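Local coordinates for protein Alp7A (Bacillus subtilis, PDB 5EC0) that binds ADP and is an actin-like protein of the bacterial cytoskeleton, probably forming filaments that help segregate a plasmid, at residues Tyr199-Cys211 with Asp218-Pro230. Numbering follows the deposited sequence.
Sequences YAEQFKNYDVVFC and DDLVLLPAGLKPP
F210 and L223 meet on one face of an antiparallel beta hairpin, strands 207-213 and 218-223, which belongs to the mixed sheet of the actin-like fold; the turn joining them carries ADP-binding glycines such as G215 and G216. The hairpin illustrates how an actin-type phosphate loop is mounted on a sheet that is tight at its heart and looser at its far end. Four backbone bonds zip V208 to L223 and F210 to V221. On the face shared by these four residues, CD1 of L223 sits 3.7 Å from the centroid of the F210 ring, 13° off its normal, a CH-pi contact. With CG of L227 anti to its own carbonyl carbon (chi1 -54°), its methyls reach residues of 199-211: CD2 lies 3.8 Å from CB of F203, and CD1 touches CB of A200. On the opposite face CD2 of L220 lies against CG1 of V209 and SG of C211, 3.6 Å from the sulfur, with helix 292-313 packed on L220 and C211; L222, further along, is partly exposed.

Toward K204 and N205, both solvent-exposed, contact thins to mostly backbone groups, a water and the carboxylate of D207. N of G226 donates to O of F203, while the water accepts the N-H of L227 and lies within hydrogen-bonding distance of O of Y206 and O of L223. D207 pins this end: OD1 accepts the N-H of A225, and OD2 pairs with K320. An alanine here would probably leave that lysine without its mate and the N-H without its acceptor. The A225 bond uses the anti lone pair of D207 OD1, with A225 N 2.9 Å from the oxygen.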
ATOM      1  N   TYR A 199      -4.001  23.091   1.388  1.00 26.00           N
ATOM      2  CA  TYR A 199      -2.905  22.378   2.020  1.00 32.36           C
ATOM      3  C   TYR A 199      -1.621  22.311   1.159  1.00 34.14           C
ATOM      4  O   TYR A 199      -0.505  22.317   1.689  1.00 31.93           O
ATOM      5  CB  TYR A 199      -3.380  20.959   2.376  1.00 28.87           C
ATOM      6  CG  TYR A 199      -2.368  20.103   3.112  1.00 29.95           C
ATOM      7  CD1 TYR A 199      -2.253  20.150   4.507  1.00 28.11           C
ATOM      8  CD2 TYR A 199      -1.537  19.244   2.417  1.00 25.88           C
ATOM      9  CE1 TYR A 199      -1.325  19.350   5.185  1.00 26.64           C
ATOM     10  CE2 TYR A 199      -0.618  18.448   3.076  1.00 34.15           C
ATOM     11  CZ  TYR A 199      -0.512  18.501   4.455  1.00 35.25           C
ATOM     12  OH  TYR A 199       0.418  17.691   5.076  1.00 39.94           O
ATOM     13  N   ALA A 200      -1.771  22.244  -0.161  1.00 27.26           N
ATOM     14  CA  ALA A 200      -0.603  22.136  -1.034  1.00 29.11           C
ATOM     15  C   ALA A 200       0.129  23.466  -1.219  1.00 26.91           C
ATOM     16  O   ALA A 200       1.227  23.494  -1.792  1.00 31.55           O
ATOM     17  CB  ALA A 200      -1.010  21.576  -2.396  1.00 24.46           C
ATOM     18  N   GLU A 201      -0.468  24.561  -0.741  1.00 29.90           N
ATOM     19  CA  GLU A 201       0.091  25.898  -0.971  1.00 26.94           C
ATOM     20  C   GLU A 201       1.387  26.113  -0.218  1.00 34.53           C
ATOM     21  O   GLU A 201       2.205  26.942  -0.617  1.00 37.38           O
ATOM     22  CB  GLU A 201      -0.903  27.002  -0.582  1.00 31.58           C
ATOM     23  CG  GLU A 201      -2.166  27.045  -1.445  1.00 44.21           C
ATOM     24  CD  GLU A 201      -1.884  27.446  -2.889  1.00 55.44           C
ATOM     25  OE1 GLU A 201      -1.122  28.417  -3.107  1.00 55.39           O
ATOM     26  OE2 GLU A 201      -2.427  26.787  -3.803  1.00 56.36           O
ATOM     27  N   GLN A 202       1.578  25.371   0.873  1.00 28.50           N
ATOM     28  CA  GLN A 202       2.790  25.512   1.671  1.00 31.52           C
ATOM     29  C   GLN A 202       3.998  24.973   0.900  1.00 37.42           C
ATOM     30  O   GLN A 202       5.144  25.255   1.266  1.00 35.14           O
ATOM     31  CB  GLN A 202       2.649  24.794   3.018  1.00 27.53           C
ATOM     32  CG  GLN A 202       2.473  23.262   2.905  1.00 26.14           C
ATOM     33  CD  GLN A 202       2.123  22.631   4.252  1.00 34.69           C
ATOM     34  OE1 GLN A 202       2.889  22.737   5.209  1.00 36.83           O
ATOM     35  NE2 GLN A 202       0.952  22.000   4.336  1.00 25.85           N
ATOM     36  N   PHE A 203       3.735  24.204  -0.162  1.00 30.23           N
ATOM     37  CA  PHE A 203       4.807  23.643  -0.993  1.00 33.28           C
ATOM     38  C   PHE A 203       4.944  24.380  -2.338  1.00 30.47           C
ATOM     39  O   PHE A 203       5.710  23.965  -3.207  1.00 30.59           O
ATOM     40  CB  PHE A 203       4.572  22.138  -1.236  1.00 24.06           C
ATOM     41  CG  PHE A 203       4.323  21.356   0.031  1.00 32.02           C
ATOM     42  CD1 PHE A 203       5.336  21.189   0.971  1.00 26.45           C
ATOM     43  CD2 PHE A 203       3.069  20.796   0.290  1.00 30.25           C
ATOM     44  CE1 PHE A 203       5.113  20.480   2.161  1.00 29.30           C
ATOM     45  CE2 PHE A 203       2.839  20.068   1.460  1.00 34.27           C
ATOM     46  CZ  PHE A 203       3.864  19.913   2.397  1.00 35.33           C
ATOM     47  N   LYS A 204       4.197  25.466  -2.501  1.00 35.76           N
ATOM     48  CA  LYS A 204       4.234  26.258  -3.735  1.00 40.32           C
ATOM     49  C   LYS A 204       5.639  26.749  -4.086  1.00 40.52           C
ATOM     50  O   LYS A 204       6.021  26.761  -5.251  1.00 38.95           O
ATOM     51  CB  LYS A 204       3.281  27.456  -3.614  1.00 50.20           C
ATOM     52  CG  LYS A 204       3.262  28.390  -4.817  1.00 58.95           C
ATOM     53  CD  LYS A 204       2.090  29.374  -4.752  1.00 65.31           C
ATOM     54  CE  LYS A 204       0.879  28.848  -5.527  1.00 69.52           C
ATOM     55  NZ  LYS A 204      -0.261  29.815  -5.560  1.00 71.24           N
ATOM     56  N   ASN A 205       6.410  27.145  -3.076  1.00 40.09           N
ATOM     57  CA  ASN A 205       7.734  27.708  -3.320  1.00 39.44           C
ATOM     58  C   ASN A 205       8.894  26.905  -2.754  1.00 37.05           C
ATOM     59  O   ASN A 205       9.946  27.460  -2.492  1.00 31.68           O
ATOM     60  CB  ASN A 205       7.815  29.125  -2.745  1.00 41.17           C
ATOM     61  CG  ASN A 205       6.751  30.033  -3.292  1.00 39.42           C
ATOM     62  OD1 ASN A 205       6.554  30.118  -4.505  1.00 40.10           O
ATOM     63  ND2 ASN A 205       6.038  30.702  -2.400  1.00 37.53           N
ATOM     64  N   TYR A 206       8.722  25.610  -2.543  1.00 28.42           N
ATOM     65  CA  TYR A 206       9.823  24.829  -2.006  1.00 28.50           C
ATOM     66  C   TYR A 206       9.928  23.520  -2.770  1.00 40.58           C
ATOM     67  O   TYR A 206       8.914  22.868  -3.050  1.00 40.51           O
ATOM     68  CB  TYR A 206       9.636  24.575  -0.498  1.00 28.57           C
ATOM     69  CG  TYR A 206       9.563  25.832   0.359  1.00 35.37           C
ATOM     70  CD1 TYR A 206       8.364  26.516   0.528  1.00 39.13           C
ATOM     71  CD2 TYR A 206      10.692  26.328   1.006  1.00 33.09           C
ATOM     72  CE1 TYR A 206       8.295  27.674   1.304  1.00 37.06           C
ATOM     73  CE2 TYR A 206      10.632  27.477   1.780  1.00 32.74           C
ATOM     74  CZ  TYR A 206       9.430  28.140   1.932  1.00 44.53           C
ATOM     75  OH  TYR A 206       9.368  29.279   2.713  1.00 43.89           O
ATOM     76  N   ASP A 207      11.145  23.147  -3.146  1.00 35.43           N
ATOM     77  CA  ASP A 207      11.363  21.778  -3.582  1.00 36.68           C
ATOM     78  C   ASP A 207      11.026  20.882  -2.382  1.00 38.91           C
ATOM     79  O   ASP A 207      11.285  21.249  -1.235  1.00 27.02           O
ATOM     80  CB  ASP A 207      12.796  21.550  -4.054  1.00 29.96           C
ATOM     81  CG  ASP A 207      13.153  22.376  -5.286  1.00 38.93           C
ATOM     82  OD1 ASP A 207      12.248  22.829  -6.028  1.00 32.17           O
ATOM     83  OD2 ASP A 207      14.364  22.559  -5.514  1.00 41.14           O
ATOM     84  N   VAL A 208      10.439  19.725  -2.644  1.00 25.07           N
ATOM     85  CA  VAL A 208       9.999  18.853  -1.580  1.00 25.08           C
ATOM     86  C   VAL A 208      10.567  17.456  -1.748  1.00 32.63           C
ATOM     87  O   VAL A 208      10.486  16.869  -2.838  1.00 28.91           O
ATOM     88  CB  VAL A 208       8.450  18.786  -1.525  1.00 38.78           C
ATOM     89  CG1 VAL A 208       7.979  17.657  -0.612  1.00 29.59           C
ATOM     90  CG2 VAL A 208       7.898  20.116  -1.047  1.00 40.45           C
ATOM     91  N   VAL A 209      11.139  16.923  -0.670  1.00 27.74           N
ATOM     92  CA  VAL A 209      11.525  15.522  -0.659  1.00 30.28           C
ATOM     93  C   VAL A 209      10.392  14.637  -0.112  1.00 34.64           C
ATOM     94  O   VAL A 209      10.101  14.626   1.101  1.00 32.41           O
ATOM     95  CB  VAL A 209      12.811  15.298   0.156  1.00 35.40           C
ATOM     96  CG1 VAL A 209      13.191  13.822   0.162  1.00 25.77           C
ATOM     97  CG2 VAL A 209      13.939  16.134  -0.423  1.00 27.83           C
ATOM     98  N   PHE A 210       9.745  13.906  -1.020  1.00 26.17           N
ATOM     99  CA  PHE A 210       8.700  12.949  -0.635  1.00 29.77           C
ATOM    100  C   PHE A 210       9.331  11.704  -0.065  1.00 30.67           C
ATOM    101  O   PHE A 210      10.101  11.048  -0.759  1.00 30.70           O
ATOM    102  CB  PHE A 210       7.837  12.568  -1.826  1.00 29.73           C
ATOM    103  CG  PHE A 210       6.510  13.256  -1.872  1.00 30.41           C
ATOM    104  CD1 PHE A 210       6.380  14.579  -1.495  1.00 36.88           C
ATOM    105  CD2 PHE A 210       5.387  12.575  -2.321  1.00 31.43           C
ATOM    106  CE1 PHE A 210       5.144  15.222  -1.551  1.00 42.35           C
ATOM    107  CE2 PHE A 210       4.150  13.194  -2.367  1.00 37.71           C
ATOM    108  CZ  PHE A 210       4.027  14.529  -1.986  1.00 42.78           C
ATOM    109  N   CYS A 211       9.016  11.378   1.190  1.00 25.80           N
ATOM    110  CA  CYS A 211       9.608  10.207   1.844  1.00 22.81           C
ATOM    111  C   CYS A 211       8.579   9.121   2.146  1.00 30.43           C
ATOM    112  O   CYS A 211       7.866   9.181   3.151  1.00 28.84           O
ATOM    113  CB  CYS A 211      10.302  10.616   3.133  1.00 24.99           C
ATOM    114  SG  CYS A 211      11.505  11.916   2.888  1.00 37.83           S
ATOM    115  N   ASP A 218      12.439   2.218   1.880  1.00 29.39           N
ATOM    116  CA  ASP A 218      12.196   3.646   2.039  1.00 30.01           C
ATOM    117  C   ASP A 218      12.490   4.364   0.723  1.00 33.81           C
ATOM    118  O   ASP A 218      13.631   4.408   0.276  1.00 42.16           O
ATOM    119  CB  ASP A 218      13.043   4.207   3.181  1.00 28.19           C
ATOM    120  CG  ASP A 218      12.700   3.564   4.506  1.00 38.09           C
ATOM    121  OD1 ASP A 218      11.557   3.744   4.977  1.00 38.29           O
ATOM    122  OD2 ASP A 218      13.561   2.862   5.074  1.00 52.25           O
ATOM    123  N   ASP A 219      11.449   4.903   0.100  1.00 30.91           N
ATOM    124  CA  ASP A 219      11.572   5.477  -1.241  1.00 36.95           C
ATOM    125  C   ASP A 219      11.400   6.992  -1.222  1.00 37.14           C
ATOM    126  O   ASP A 219      10.459   7.518  -0.620  1.00 38.59           O
ATOM    127  CB  ASP A 219      10.551   4.845  -2.186  1.00 39.84           C
ATOM    128  CG  ASP A 219      10.500   3.326  -2.062  1.00 45.67           C
ATOM    129  OD1 ASP A 219      11.315   2.648  -2.713  1.00 51.78           O
ATOM    130  OD2 ASP A 219       9.650   2.817  -1.302  1.00 45.44           O
ATOM    131  N   LEU A 220      12.312   7.692  -1.883  1.00 27.94           N
ATOM    132  CA  LEU A 220      12.292   9.145  -1.860  1.00 29.87           C
ATOM    133  C   LEU A 220      12.203   9.726  -3.262  1.00 30.45           C
ATOM    134  O   LEU A 220      12.873   9.253  -4.191  1.00 27.85           O
ATOM    135  CB  LEU A 220      13.532   9.682  -1.143  1.00 34.04           C
ATOM    136  CG  LEU A 220      13.716   9.215   0.308  1.00 40.21           C
ATOM    137  CD1 LEU A 220      14.647   8.024   0.381  1.00 48.30           C
ATOM    138  CD2 LEU A 220      14.250  10.345   1.164  1.00 45.40           C
ATOM    139  N   VAL A 221      11.362  10.747  -3.409  1.00 25.06           N
ATOM    140  CA  VAL A 221      11.209  11.449  -4.678  1.00 28.97           C
ATOM    141  C   VAL A 221      11.456  12.949  -4.504  1.00 31.15           C
ATOM    142  O   VAL A 221      10.923  13.564  -3.583  1.00 28.58           O
ATOM    143  CB  VAL A 221       9.811  11.248  -5.264  1.00 31.25           C
ATOM    144  CG1 VAL A 221       9.812  11.618  -6.739  1.00 23.78           C
ATOM    145  CG2 VAL A 221       9.370   9.813  -5.075  1.00 40.39           C
ATOM    146  N   LEU A 222      12.261  13.544  -5.377  1.00 34.67           N
ATOM    147  CA  LEU A 222      12.505  14.987  -5.291  1.00 30.28           C
ATOM    148  C   LEU A 222      11.540  15.732  -6.222  1.00 27.81           C
ATOM    149  O   LEU A 222      11.630  15.615  -7.446  1.00 32.32           O
ATOM    150  CB  LEU A 222      13.966  15.314  -5.615  1.00 30.99           C
ATOM    151  CG  LEU A 222      14.433  16.774  -5.476  1.00 27.80           C
ATOM    152  CD1 LEU A 222      14.180  17.260  -4.062  1.00 26.82           C
ATOM    153  CD2 LEU A 222      15.920  16.915  -5.831  1.00 28.42           C
ATOM    154  N   LEU A 223      10.592  16.462  -5.633  1.00 23.13           N
ATOM    155  CA  LEU A 223       9.609  17.222  -6.405  1.00 25.28           C
ATOM    156  C   LEU A 223       9.948  18.706  -6.429  1.00 32.02           C
ATOM    157  O   LEU A 223       9.980  19.356  -5.382  1.00 31.98           O
ATOM    158  CB  LEU A 223       8.196  17.036  -5.841  1.00 21.79           C
ATOM    159  CG  LEU A 223       7.724  15.595  -5.599  1.00 29.07           C
ATOM    160  CD1 LEU A 223       6.324  15.577  -5.026  1.00 28.88           C
ATOM    161  CD2 LEU A 223       7.776  14.766  -6.859  1.00 24.40           C
ATOM    162  N   PRO A 224      10.185  19.249  -7.629  1.00 37.44           N
ATOM    163  CA  PRO A 224      10.435  20.683  -7.789  1.00 34.15           C
ATOM    164  C   PRO A 224       9.242  21.502  -7.306  1.00 40.22           C
ATOM    165  O   PRO A 224       8.110  21.012  -7.357  1.00 35.14           O
ATOM    166  CB  PRO A 224      10.644  20.845  -9.304  1.00 35.41           C
ATOM    167  CG  PRO A 224      10.994  19.479  -9.797  1.00 40.14           C
ATOM    168  CD  PRO A 224      10.225  18.533  -8.913  1.00 40.77           C
ATOM    169  N   ALA A 225       9.521  22.721  -6.853  1.00 35.23           N
ATOM    170  CA  ALA A 225       8.550  23.646  -6.269  1.00 40.72           C
ATOM    171  C   ALA A 225       7.149  23.570  -6.879  1.00 34.75           C
ATOM    172  O   ALA A 225       6.988  23.623  -8.087  1.00 35.28           O
ATOM    173  CB  ALA A 225       9.093  25.088  -6.386  1.00 37.92           C
ATOM    174  N   GLY A 226       6.132  23.459  -6.030  1.00 33.82           N
ATOM    175  CA  GLY A 226       4.770  23.301  -6.518  1.00 36.94           C
ATOM    176  C   GLY A 226       4.365  21.850  -6.773  1.00 31.66           C
ATOM    177  O   GLY A 226       3.405  21.592  -7.489  1.00 33.99           O
ATOM    178  N   LEU A 227       5.101  20.911  -6.188  1.00 30.60           N
ATOM    179  CA  LEU A 227       4.794  19.482  -6.307  1.00 31.00           C
ATOM    180  C   LEU A 227       4.690  19.045  -7.775  1.00 34.58           C
ATOM    181  O   LEU A 227       3.785  18.296  -8.161  1.00 32.47           O
ATOM    182  CB  LEU A 227       3.502  19.145  -5.548  1.00 34.33           C
ATOM    183  CG  LEU A 227       3.493  19.589  -4.076  1.00 40.11           C
ATOM    184  CD1 LEU A 227       2.146  19.330  -3.422  1.00 32.81           C
ATOM    185  CD2 LEU A 227       4.621  18.925  -3.269  1.00 27.80           C
ATOM    186  N   LYS A 228       5.642  19.519  -8.572  1.00 32.62           N
ATOM    187  CA  LYS A 228       5.692  19.264 -10.007  1.00 31.25           C
ATOM    188  C   LYS A 228       6.374  17.926 -10.255  1.00 37.25           C
ATOM    189  O   LYS A 228       6.973  17.370  -9.337  1.00 29.95           O
ATOM    190  CB  LYS A 228       6.427  20.418 -10.718  1.00 33.03           C
ATOM    191  CG  LYS A 228       5.638  21.723 -10.701  1.00 33.99           C
ATOM    192  CD  LYS A 228       6.438  22.907 -11.203  1.00 59.20           C
ATOM    193  CE  LYS A 228       5.603  24.186 -11.155  1.00 57.87           C
ATOM    194  NZ  LYS A 228       4.275  23.981 -11.809  1.00 54.92           N
ATOM    195  N   PRO A 229       6.276  17.388 -11.488  1.00 32.79           N
ATOM    196  CA  PRO A 229       6.898  16.078 -11.706  1.00 33.71           C
ATOM    197  C   PRO A 229       8.414  16.120 -11.500  1.00 39.11           C
ATOM    198  O   PRO A 229       9.034  17.162 -11.705  1.00 32.84           O
ATOM    199  CB  PRO A 229       6.555  15.759 -13.172  1.00 36.50           C
ATOM    200  CG  PRO A 229       5.412  16.631 -13.516  1.00 36.55           C
ATOM    201  CD  PRO A 229       5.577  17.874 -12.694  1.00 34.79           C
ATOM    202  N   PRO A 230       9.001  14.992 -11.086  1.00 35.38           N
ATOM    203  CA  PRO A 230      10.458  14.886 -10.933  1.00 34.48           C
ATOM    204  C   PRO A 230      11.148  15.255 -12.234  1.00 37.04           C
ATOM    205  O   PRO A 230      10.594  14.978 -13.294  1.00 40.54           O
ATOM    206  CB  PRO A 230      10.675  13.408 -10.589  1.00 31.58           C
ATOM    207  CG  PRO A 230       9.355  12.960 -10.020  1.00 29.95           C
ATOM    208  CD  PRO A 230       8.309  13.736 -10.746  1.00 32.43           C
TER
HETATM  209  O   HOH W   1       7.299  20.857  -4.553  0.86 17.69           O